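Local coordinates for protein thioredoxin reductase (Streptomyces clavuligerus, PDB 4NTD) that probably uses bound FAD to form disulfide bonds in sulfur-containing natural products such as holomycin, as a flavoenzyme related to the thioredoxin reductases, at residues D107-E112 with P118-R123; Q173-L178 with L189-W194. All blocks are in the same frame, centred on the assembly; numbering follows the deposited sequence. Where two conformers were deposited one is given.

Contact 1 (D107-E112 with P118-R123); sequences DDVERE and PRFTVR
The guanidinium of R123, in the conformer described, meets D108 and E110 at its edge, while the CG2 methyl of T121 lies 3.6 Å above one face, offset toward the rim. R123 NH1 reaches D108 OD2 at 2.7 Å, nearly along that carboxylate's C-O axis, with the two flat groups 12° from coplanar. E110 OE2 also lies in the guanidinium plane, though its carboxylate is turned 59° from it, and takes bonds from both R123 NH2 (2.9 Å) and R123 NH1 (3.0 Å). Arginine suits this place because one NH1 can bridge two acids. D108 reaches it with CG anti to its backbone N (chi1 -171°), alongside R123. An alanine at D108 would remove one of the two carboxylates at NH1, and the guanidinium, held by E110 alone within this network, would probably be freer to swing.

On the other face of the hairpin, the F120 ring lies obliquely to its neighbours: R111 CD packs 3.6 Å from F120 CE1, and V109 CG1 sits 4.1 Å from F120 CD1. The antiparallel ladder is interrupted by a classic beta bulge, D107 and D108 both facing R123, where R123 O accepts D107 N at 2.9 Å and, weakly, D108 N.

The hairpin belongs to the three-stranded antiparallel sheet inserted between strands 100-103 and 134-137 of the FAD-binding Rossmann-type fold. Strand 119-124 is its middle strand, also bonded through F120 and V122 to strand 129-132, while V109, F120 and V122 pack against V34, I36 and V135 of the parallel sheet.

Contact 2 (Q173-L178 with L189-W194); sequences QPLGVL and LLLRQW. With GSH (glutathione), chain B.
A single side chain, L191, carries this helix-to-strand contact by spreading its two methyls over two residues of one strand. The L191 and V177 side chains cross obliquely, L191 CD1 coming 3.6 Å from V177 CG2, and L191 CD2 reaches toward L175 CD1 at a looser 4.3 Å. The fork is possible because L175 and V177 alternate with G176, so both turn their side chains to the helix; leucine offers the two branches needed. With CG anti to its carbonyl carbon (chi1 -76°), L191 points its branches at the strand.

Its neighbour L190 serves the ligand: L190 CD2 lies 3.7 Å from CG1 of glutathione, giving it an apolar surface, whereas R65 of the same chain and H321 of the second subunit hydrogen-bond to it. L190 CD1 lies at the edge of the W194 ring, and W194 NE1 bonds to R51 O of the second subunit.

Strand 175-178, helix 184-191 and strand 198-201 make a beta-alpha-beta unit of the second parallel sheet, and L191, between L175 and V177, seats the helix on the strand. Buried and aliphatic, the three are held by exclusion of water and close fit, with no polar bond to fix direction.

Contacts 1 and 2 lie on opposite sides of the chain's centre, 45 Å apart between centres and about 33 Å between nearest atoms, and follow one another along the chain without touching. Contact 1 belongs to an antiparallel hairpin that packs on one parallel sheet; contact 2 joins a helix to a strand of the other, with FAD between them. Contact 1 stands nearer the cofactor: the side chain of D107 is about 6 Å from bound FAD, and that of V122 about 4 Å from that of V106, which binds it. Contact 2 lies nearer the C162 site: the side chain of L191 is about 13 Å from FAD and about 9 Å from that of C162, which has been seen joined to glutathione and also in a disulfide with C165.

Contact 1 (D107-E112 with P118-R123)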
ATOM      1  N   ASP A 107       6.332  24.803  -8.402  1.00 21.11           N
ATOM      2  CA  ASP A 107       5.615  25.194  -9.617  1.00 23.12           C
ATOM      3  C   ASP A 107       6.314  24.779 -10.916  1.00 21.56           C
ATOM      4  O   ASP A 107       5.773  25.005 -11.996  1.00 24.03           O
ATOM      5  CB  ASP A 107       5.300  26.696  -9.605  1.00 28.53           C
ATOM      6  CG  ASP A 107       6.506  27.561  -9.889  1.00 28.78           C
ATOM      7  OD1 ASP A 107       7.651  27.119  -9.659  1.00 31.57           O
ATOM      8  OD2 ASP A 107       6.299  28.705 -10.345  1.00 35.11           O
ATOM      9  N   ASP A 108       7.491  24.161 -10.820  1.00 21.65           N
ATOM     10  CA  ASP A 108       8.165  23.626 -12.005  1.00 22.15           C
ATOM     11  C   ASP A 108       9.182  22.543 -11.650  1.00 21.19           C
ATOM     12  O   ASP A 108       9.873  22.636 -10.635  1.00 21.41           O
ATOM     13  CB  ASP A 108       8.865  24.750 -12.782  1.00 24.72           C
ATOM     14  CG  ASP A 108       9.396  24.291 -14.131  1.00 30.62           C
ATOM     15  OD1 ASP A 108       8.671  23.578 -14.854  1.00 33.39           O
ATOM     16  OD2 ASP A 108      10.540  24.650 -14.475  1.00 36.09           O
ATOM     17  N   VAL A 109       9.248  21.515 -12.495  1.00 21.04           N
ATOM     18  CA  VAL A 109      10.305  20.506 -12.439  1.00 20.87           C
ATOM     19  C   VAL A 109      10.842  20.318 -13.859  1.00 22.30           C
ATOM     20  O   VAL A 109      10.077  20.026 -14.778  1.00 22.87           O
ATOM     21  CB  VAL A 109       9.791  19.154 -11.898  1.00 20.33           C
ATOM     22  CG1 VAL A 109      10.933  18.150 -11.786  1.00 21.26           C
ATOM     23  CG2 VAL A 109       9.118  19.337 -10.544  1.00 20.78           C
ATOM     24  N   GLU A 110      12.152  20.499 -14.030  1.00 23.30           N
ATOM     25  CA  GLU A 110      12.798  20.388 -15.340  1.00 25.03           C
ATOM     26  C   GLU A 110      13.857  19.292 -15.324  1.00 25.31           C
ATOM     27  O   GLU A 110      14.671  19.223 -14.404  1.00 24.08           O
ATOM     28  CB  GLU A 110      13.442  21.720 -15.730  1.00 29.29           C
ATOM     29  CG  GLU A 110      14.085  21.727 -17.112  1.00 35.54           C
ATOM     30  CD  GLU A 110      14.542  23.108 -17.550  1.00 55.17           C
ATOM     31  OE1 GLU A 110      14.795  23.290 -18.760  1.00 60.39           O
ATOM     32  OE2 GLU A 110      14.649  24.012 -16.693  1.00 52.13           O
ATOM     33  N   ARG A 111      13.852  18.452 -16.356  1.00 27.78           N
ATOM     34  CA  ARG A 111      14.781  17.329 -16.453  1.00 31.65           C
ATOM     35  C   ARG A 111      16.085  17.728 -17.143  1.00 31.56           C
ATOM     36  O   ARG A 111      16.069  18.480 -18.122  1.00 34.46           O
ATOM     37  CB  ARG A 111      14.128  16.175 -17.217  1.00 48.32           C
ATOM     38  CG  ARG A 111      14.965  14.906 -17.249  1.00 47.34           C
ATOM     39  CD  ARG A 111      14.097  13.670 -17.360  1.00 51.98           C
ATOM     40  NE  ARG A 111      13.370  13.582 -18.628  1.00 57.80           N
ATOM     41  CZ  ARG A 111      13.718  12.828 -19.675  1.00 48.22           C
ATOM     42  NH1 ARG A 111      12.959  12.840 -20.765  1.00 55.96           N
ATOM     43  NH2 ARG A 111      14.808  12.063 -19.652  1.00 48.60           N
ATOM     44  N   GLU A 112      17.201  17.220 -16.612  1.00 34.39           N
ATOM     45  CA  GLU A 112      18.528  17.447 -17.183  0.50 37.88           C
ATOM     46  C   GLU A 112      19.252  16.104 -17.339  1.00 40.56           C
ATOM     47  O   GLU A 112      18.796  15.081 -16.828  1.00 40.47           O
ATOM     48  CB  GLU A 112      19.361  18.384 -16.289  0.50 40.97           C
ATOM     49  CG  GLU A 112      18.571  19.394 -15.458  0.50 48.65           C
ATOM     50  CD  GLU A 112      18.153  20.626 -16.243  0.50 42.59           C
ATOM     51  OE1 GLU A 112      18.566  20.761 -17.414  0.50 43.50           O
ATOM     52  OE2 GLU A 112      17.414  21.463 -15.680  0.50 49.50           O
ATOM     53  N   PRO A 118      19.663  10.542 -14.868  1.00 30.33           N
ATOM     54  CA  PRO A 118      18.759  11.691 -14.762  1.00 27.86           C
ATOM     55  C   PRO A 118      19.128  12.665 -13.647  1.00 24.77           C
ATOM     56  O   PRO A 118      19.702  12.270 -12.633  1.00 24.46           O
ATOM     57  CB  PRO A 118      17.390  11.061 -14.463  1.00 31.98           C
ATOM     58  CG  PRO A 118      17.524   9.605 -14.720  1.00 32.35           C
ATOM     59  CD  PRO A 118      18.975   9.257 -14.642  1.00 31.72           C
ATOM     60  N   ARG A 119      18.798  13.933 -13.864  1.00 23.47           N
ATOM     61  CA  ARG A 119      18.891  14.973 -12.845  1.00 23.18           C
ATOM     62  C   ARG A 119      17.721  15.923 -13.080  1.00 21.71           C
ATOM     63  O   ARG A 119      17.209  16.010 -14.199  1.00 23.58           O
ATOM     64  CB  ARG A 119      20.236  15.702 -12.943  1.00 32.41           C
ATOM     65  CG  ARG A 119      20.353  16.957 -12.083  1.00 40.57           C
ATOM     66  CD  ARG A 119      21.806  17.314 -11.803  1.00 50.25           C
ATOM     67  NE  ARG A 119      22.471  16.274 -11.017  1.00 51.67           N
ATOM     68  CZ  ARG A 119      22.488  16.196  -9.685  1.00 42.89           C
ATOM     69  NH1 ARG A 119      21.885  17.109  -8.923  1.00 39.03           N
ATOM     70  NH2 ARG A 119      23.127  15.188  -9.102  1.00 41.52           N
ATOM     71  N   PHE A 120      17.282  16.607 -12.026  1.00 20.81           N
ATOM     72  CA  PHE A 120      16.140  17.516 -12.115  1.00 20.19           C
ATOM     73  C   PHE A 120      16.384  18.813 -11.360  1.00 20.03           C
ATOM     74  O   PHE A 120      17.076  18.826 -10.343  1.00 20.89           O
ATOM     75  CB  PHE A 120      14.880  16.846 -11.554  1.00 20.30           C
ATOM     76  CG  PHE A 120      14.555  15.537 -12.207  1.00 20.13           C
ATOM     77  CD1 PHE A 120      13.688  15.483 -13.285  1.00 21.36           C
ATOM     78  CD2 PHE A 120      15.133  14.360 -11.753  1.00 20.35           C
ATOM     79  CE1 PHE A 120      13.394  14.278 -13.897  1.00 21.24           C
ATOM     80  CE2 PHE A 120      14.849  13.152 -12.363  1.00 21.03           C
ATOM     81  CZ  PHE A 120      13.976  13.111 -13.436  1.00 21.35           C
ATOM     82  N   THR A 121      15.815  19.900 -11.875  1.00 20.63           N
ATOM     83  CA  THR A 121      15.741  21.159 -11.149  1.00 21.22           C
ATOM     84  C   THR A 121      14.303  21.354 -10.690  1.00 20.77           C
ATOM     85  O   THR A 121      13.384  21.373 -11.509  1.00 22.09           O
ATOM     86  CB  THR A 121      16.173  22.353 -12.021  1.00 23.62           C
ATOM     87  OG1 THR A 121      17.514  22.152 -12.481  1.00 25.76           O
ATOM     88  CG2 THR A 121      16.113  23.654 -11.224  1.00 24.72           C
ATOM     89  N   VAL A 122      14.120  21.484  -9.378  1.00 20.00           N
ATOM     90  CA  VAL A 122      12.808  21.707  -8.776  1.00 19.73           C
ATOM     91  C   VAL A 122      12.737  23.172  -8.356  1.00 20.37           C
ATOM     92  O   VAL A 122      13.601  23.642  -7.619  1.00 21.36           O
ATOM     93  CB  VAL A 122      12.598  20.789  -7.556  1.00 20.35           C
ATOM     94  CG1 VAL A 122      11.266  21.078  -6.877  1.00 20.24           C
ATOM     95  CG2 VAL A 122      12.676  19.328  -7.978  1.00 20.84           C
ATOM     96  N   ARG A 123      11.711  23.878  -8.830  1.00 20.00           N
ATOM     97  CA  ARG A 123      11.563  25.311  -8.576  0.50 19.61           C
ATOM     98  C   ARG A 123      10.282  25.591  -7.791  1.00 19.64           C
ATOM     99  O   ARG A 123       9.213  25.075  -8.124  1.00 20.40           O
ATOM    100  CB  ARG A 123      11.563  26.090  -9.899  0.50 19.84           C
ATOM    101  CG  ARG A 123      12.835  25.905 -10.720  0.50 20.65           C
ATOM    102  CD  ARG A 123      12.828  26.717 -12.008  0.50 22.19           C
ATOM    103  NE  ARG A 123      14.077  26.557 -12.752  0.50 24.91           N
ATOM    104  CZ  ARG A 123      14.214  25.809 -13.843  0.50 28.88           C
ATOM    105  NH1 ARG A 123      13.175  25.153 -14.340  0.50 32.29           N
ATOM    106  NH2 ARG A 123      15.393  25.724 -14.445  0.50 33.43           N
TER

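Contact 2 (Q173-L178 with L189-W194)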
ATOM      1  N   GLN A 173     -28.482   5.486   9.112  1.00 20.49           N
ATOM      2  CA  GLN A 173     -29.042   6.837   9.163  1.00 21.20           C
ATOM      3  C   GLN A 173     -29.718   7.194   7.837  1.00 20.62           C
ATOM      4  O   GLN A 173     -29.506   6.516   6.832  1.00 19.94           O
ATOM      5  CB  GLN A 173     -27.956   7.861   9.491  1.00 23.31           C
ATOM      6  CG  GLN A 173     -27.357   7.691  10.878  1.00 25.94           C
ATOM      7  CD  GLN A 173     -26.388   8.800  11.246  1.00 31.97           C
ATOM      8  OE1 GLN A 173     -26.425   9.893  10.679  1.00 34.61           O
ATOM      9  NE2 GLN A 173     -25.513   8.523  12.210  1.00 35.03           N
ATOM     10  N   PRO A 174     -30.546   8.258   7.832  1.00 19.71           N
ATOM     11  CA  PRO A 174     -31.143   8.713   6.574  1.00 18.91           C
ATOM     12  C   PRO A 174     -30.116   9.427   5.692  1.00 18.09           C
ATOM     13  O   PRO A 174     -29.752  10.576   5.961  1.00 19.58           O
ATOM     14  CB  PRO A 174     -32.264   9.668   7.027  1.00 20.87           C
ATOM     15  CG  PRO A 174     -32.415   9.456   8.495  1.00 23.20           C
ATOM     16  CD  PRO A 174     -31.078   9.001   8.986  1.00 22.09           C
ATOM     17  N   LEU A 175     -29.653   8.732   4.654  1.00 17.16           N
ATOM     18  CA  LEU A 175     -28.601   9.238   3.775  1.00 17.35           C
ATOM     19  C   LEU A 175     -29.184   9.748   2.464  1.00 17.75           C
ATOM     20  O   LEU A 175     -30.145   9.181   1.942  1.00 18.01           O
ATOM     21  CB  LEU A 175     -27.582   8.138   3.467  1.00 17.54           C
ATOM     22  CG  LEU A 175     -27.067   7.308   4.644  1.00 17.93           C
ATOM     23  CD1 LEU A 175     -26.023   6.314   4.160  1.00 18.23           C
ATOM     24  CD2 LEU A 175     -26.502   8.192   5.744  1.00 18.65           C
ATOM     25  N   GLY A 176     -28.596  10.817   1.936  1.00 18.66           N
ATOM     26  CA  GLY A 176     -28.970  11.342   0.627  1.00 18.56           C
ATOM     27  C   GLY A 176     -27.791  11.325  -0.327  1.00 18.11           C
ATOM     28  O   GLY A 176     -26.637  11.350   0.103  1.00 19.05           O
ATOM     29  N   VAL A 177     -28.087  11.265  -1.623  1.00 17.81           N
ATOM     30  CA  VAL A 177     -27.077  11.389  -2.673  1.00 18.25           C
ATOM     31  C   VAL A 177     -27.552  12.430  -3.682  1.00 19.28           C
ATOM     32  O   VAL A 177     -28.673  12.338  -4.178  1.00 19.47           O
ATOM     33  CB  VAL A 177     -26.842  10.053  -3.406  1.00 19.23           C
ATOM     34  CG1 VAL A 177     -25.768  10.206  -4.477  1.00 19.45           C
ATOM     35  CG2 VAL A 177     -26.461   8.962  -2.414  1.00 19.97           C
ATOM     36  N   LEU A 178     -26.708  13.416  -3.982  1.00 18.95           N
ATOM     37  CA  LEU A 178     -27.059  14.442  -4.969  1.00 19.43           C
ATOM     38  C   LEU A 178     -26.682  13.980  -6.372  1.00 20.48           C
ATOM     39  O   LEU A 178     -25.582  13.472  -6.589  1.00 20.81           O
ATOM     40  CB  LEU A 178     -26.356  15.767  -4.662  1.00 19.88           C
ATOM     41  CG  LEU A 178     -26.517  16.341  -3.252  1.00 20.84           C
ATOM     42  CD1 LEU A 178     -25.852  17.706  -3.172  1.00 22.19           C
ATOM     43  CD2 LEU A 178     -27.981  16.441  -2.851  1.00 22.12           C
ATOM     44  N   LEU A 189     -26.311   3.137  -4.828  1.00 16.88           N
ATOM     45  CA  LEU A 189     -26.362   1.681  -4.704  1.00 17.07           C
ATOM     46  C   LEU A 189     -25.281   1.173  -3.744  1.00 17.55           C
ATOM     47  O   LEU A 189     -25.524   0.260  -2.957  1.00 18.03           O
ATOM     48  CB  LEU A 189     -26.216   1.018  -6.077  1.00 18.25           C
ATOM     49  CG  LEU A 189     -27.330   1.324  -7.086  1.00 20.42           C
ATOM     50  CD1 LEU A 189     -26.942   0.838  -8.474  1.00 21.93           C
ATOM     51  CD2 LEU A 189     -28.653   0.716  -6.644  1.00 20.84           C
ATOM     52  N   LEU A 190     -24.099   1.780  -3.807  1.00 17.61           N
ATOM     53  CA  LEU A 190     -23.007   1.467  -2.882  1.00 17.35           C
ATOM     54  C   LEU A 190     -23.377   1.805  -1.434  1.00 16.82           C
ATOM     55  O   LEU A 190     -23.150   1.004  -0.525  1.00 17.05           O
ATOM     56  CB  LEU A 190     -21.734   2.215  -3.303  1.00 17.43           C
ATOM     57  CG  LEU A 190     -20.488   2.133  -2.415  1.00 19.58           C
ATOM     58  CD1 LEU A 190     -20.046   0.693  -2.199  1.00 21.62           C
ATOM     59  CD2 LEU A 190     -19.368   2.950  -3.041  1.00 22.03           C
ATOM     60  N   LEU A 191     -23.965   2.983  -1.226  1.00 17.58           N
ATOM     61  CA  LEU A 191     -24.335   3.436   0.119  1.00 17.64           C
ATOM     62  C   LEU A 191     -25.431   2.591   0.780  1.00 17.56           C
ATOM     63  O   LEU A 191     -25.541   2.574   2.008  1.00 17.60           O
ATOM     64  CB  LEU A 191     -24.740   4.913   0.099  1.00 18.41           C
ATOM     65  CG  LEU A 191     -23.557   5.876  -0.020  1.00 20.10           C
ATOM     66  CD1 LEU A 191     -24.011   7.246  -0.500  1.00 22.38           C
ATOM     67  CD2 LEU A 191     -22.828   6.001   1.311  1.00 20.01           C
ATOM     68  N   ARG A 192     -26.223   1.879  -0.024  1.00 18.30           N
ATOM     69  CA  ARG A 192     -27.233   0.957   0.516  1.00 19.43           C
ATOM     70  C   ARG A 192     -26.627  -0.183   1.338  1.00 18.83           C
ATOM     71  O   ARG A 192     -27.334  -0.836   2.105  1.00 20.29           O
ATOM     72  CB  ARG A 192     -28.121   0.380  -0.596  1.00 20.39           C
ATOM     73  CG  ARG A 192     -29.347   1.222  -0.901  1.00 22.02           C
ATOM     74  CD  ARG A 192     -30.402   1.131   0.196  1.00 22.79           C
ATOM     75  NE  ARG A 192     -31.198  -0.101   0.141  1.00 23.68           N
ATOM     76  CZ  ARG A 192     -31.076  -1.155   0.953  1.00 23.71           C
ATOM     77  NH1 ARG A 192     -30.166  -1.194   1.924  1.00 24.05           N
ATOM     78  NH2 ARG A 192     -31.881  -2.199   0.784  1.00 27.65           N
ATOM     79  N   GLN A 193     -25.328  -0.422   1.172  1.00 18.41           N
ATOM     80  CA  GLN A 193     -24.610  -1.379   2.007  1.00 18.82           C
ATOM     81  C   GLN A 193     -24.486  -0.900   3.467  1.00 18.46           C
ATOM     82  O   GLN A 193     -24.306  -1.718   4.370  1.00 20.30           O
ATOM     83  CB  GLN A 193     -23.231  -1.673   1.392  1.00 19.47           C
ATOM     84  CG  GLN A 193     -22.344  -2.638   2.167  1.00 19.65           C
ATOM     85  CD  GLN A 193     -23.009  -3.972   2.464  1.00 20.42           C
ATOM     86  OE1 GLN A 193     -23.919  -4.403   1.754  1.00 21.08           O
ATOM     87  NE2 GLN A 193     -22.547  -4.638   3.516  1.00 20.07           N
ATOM     88  N   TRP A 194     -24.604   0.410   3.696  1.00 17.64           N
ATOM     89  CA  TRP A 194     -24.498   0.985   5.045  1.00 17.65           C
ATOM     90  C   TRP A 194     -25.826   1.426   5.683  1.00 18.01           C
ATOM     91  O   TRP A 194     -25.888   1.609   6.899  1.00 18.91           O
ATOM     92  CB  TRP A 194     -23.529   2.170   5.034  1.00 16.98           C
ATOM     93  CG  TRP A 194     -22.081   1.776   4.980  1.00 16.48           C
ATOM     94  CD1 TRP A 194     -21.256   1.553   6.045  1.00 16.63           C
ATOM     95  CD2 TRP A 194     -21.287   1.568   3.806  1.00 16.22           C
ATOM     96  NE1 TRP A 194     -19.995   1.222   5.607  1.00 16.51           N
ATOM     97  CE2 TRP A 194     -19.988   1.221   4.237  1.00 15.88           C
ATOM     98  CE3 TRP A 194     -21.547   1.637   2.432  1.00 16.31           C
ATOM     99  CZ2 TRP A 194     -18.948   0.950   3.341  1.00 16.40           C
ATOM    100  CZ3 TRP A 194     -20.515   1.363   1.542  1.00 16.41           C
ATOM    101  CH2 TRP A 194     -19.232   1.023   2.002  1.00 16.24           C
TER
HETATM  102  N1  GSH B 401     -13.837   4.751  -6.995  0.50 39.28           N
HETATM  103  CA1 GSH B 401     -15.147   4.100  -6.923  0.50 27.52           C
HETATM  104  C1  GSH B 401     -15.472   3.546  -8.324  0.50 37.43           C
HETATM  105  O11 GSH B 401     -15.959   4.361  -9.146  0.50 38.41           O
HETATM  106  O12 GSH B 401     -15.235   2.332  -8.546  0.50 44.58           O
HETATM  107  CB1 GSH B 401     -16.246   5.081  -6.593  0.50 32.71           C
HETATM  108  CG1 GSH B 401     -17.000   4.707  -5.318  0.50 34.20           C
HETATM  109  CD1 GSH B 401     -16.070   4.895  -4.123  0.50 35.40           C
HETATM  110  OE1 GSH B 401     -15.529   3.938  -3.572  0.50 39.91           O
HETATM  111  N2  GSH B 401     -16.016   6.156  -3.688  0.50 32.87           N
HETATM  112  CA2 GSH B 401     -15.170   6.581  -2.567  0.50 32.56           C
HETATM  113  C2  GSH B 401     -13.823   6.821  -3.107  0.50 31.67           C
HETATM  114  O2  GSH B 401     -13.561   6.909  -4.307  0.50 38.09           O
HETATM  115  CB2 GSH B 401     -14.735   5.443  -1.643  0.50 15.35           C
HETATM  116  SG2 GSH B 401     -14.930   5.570   0.180  0.50 22.85           S
HETATM  117  N3  GSH B 401     -12.967   6.758  -2.104  0.50 24.78           N
HETATM  118  CA3 GSH B 401     -11.588   6.735  -2.346  0.50 20.69           C
HETATM  119  C3  GSH B 401     -10.761   7.921  -1.781  0.50 24.32           C
HETATM  120  O31 GSH B 401     -11.321   8.775  -0.874  0.50 21.66           O
HETATM  121  O32 GSH B 401      -9.515   8.064  -2.123  0.50 19.57           O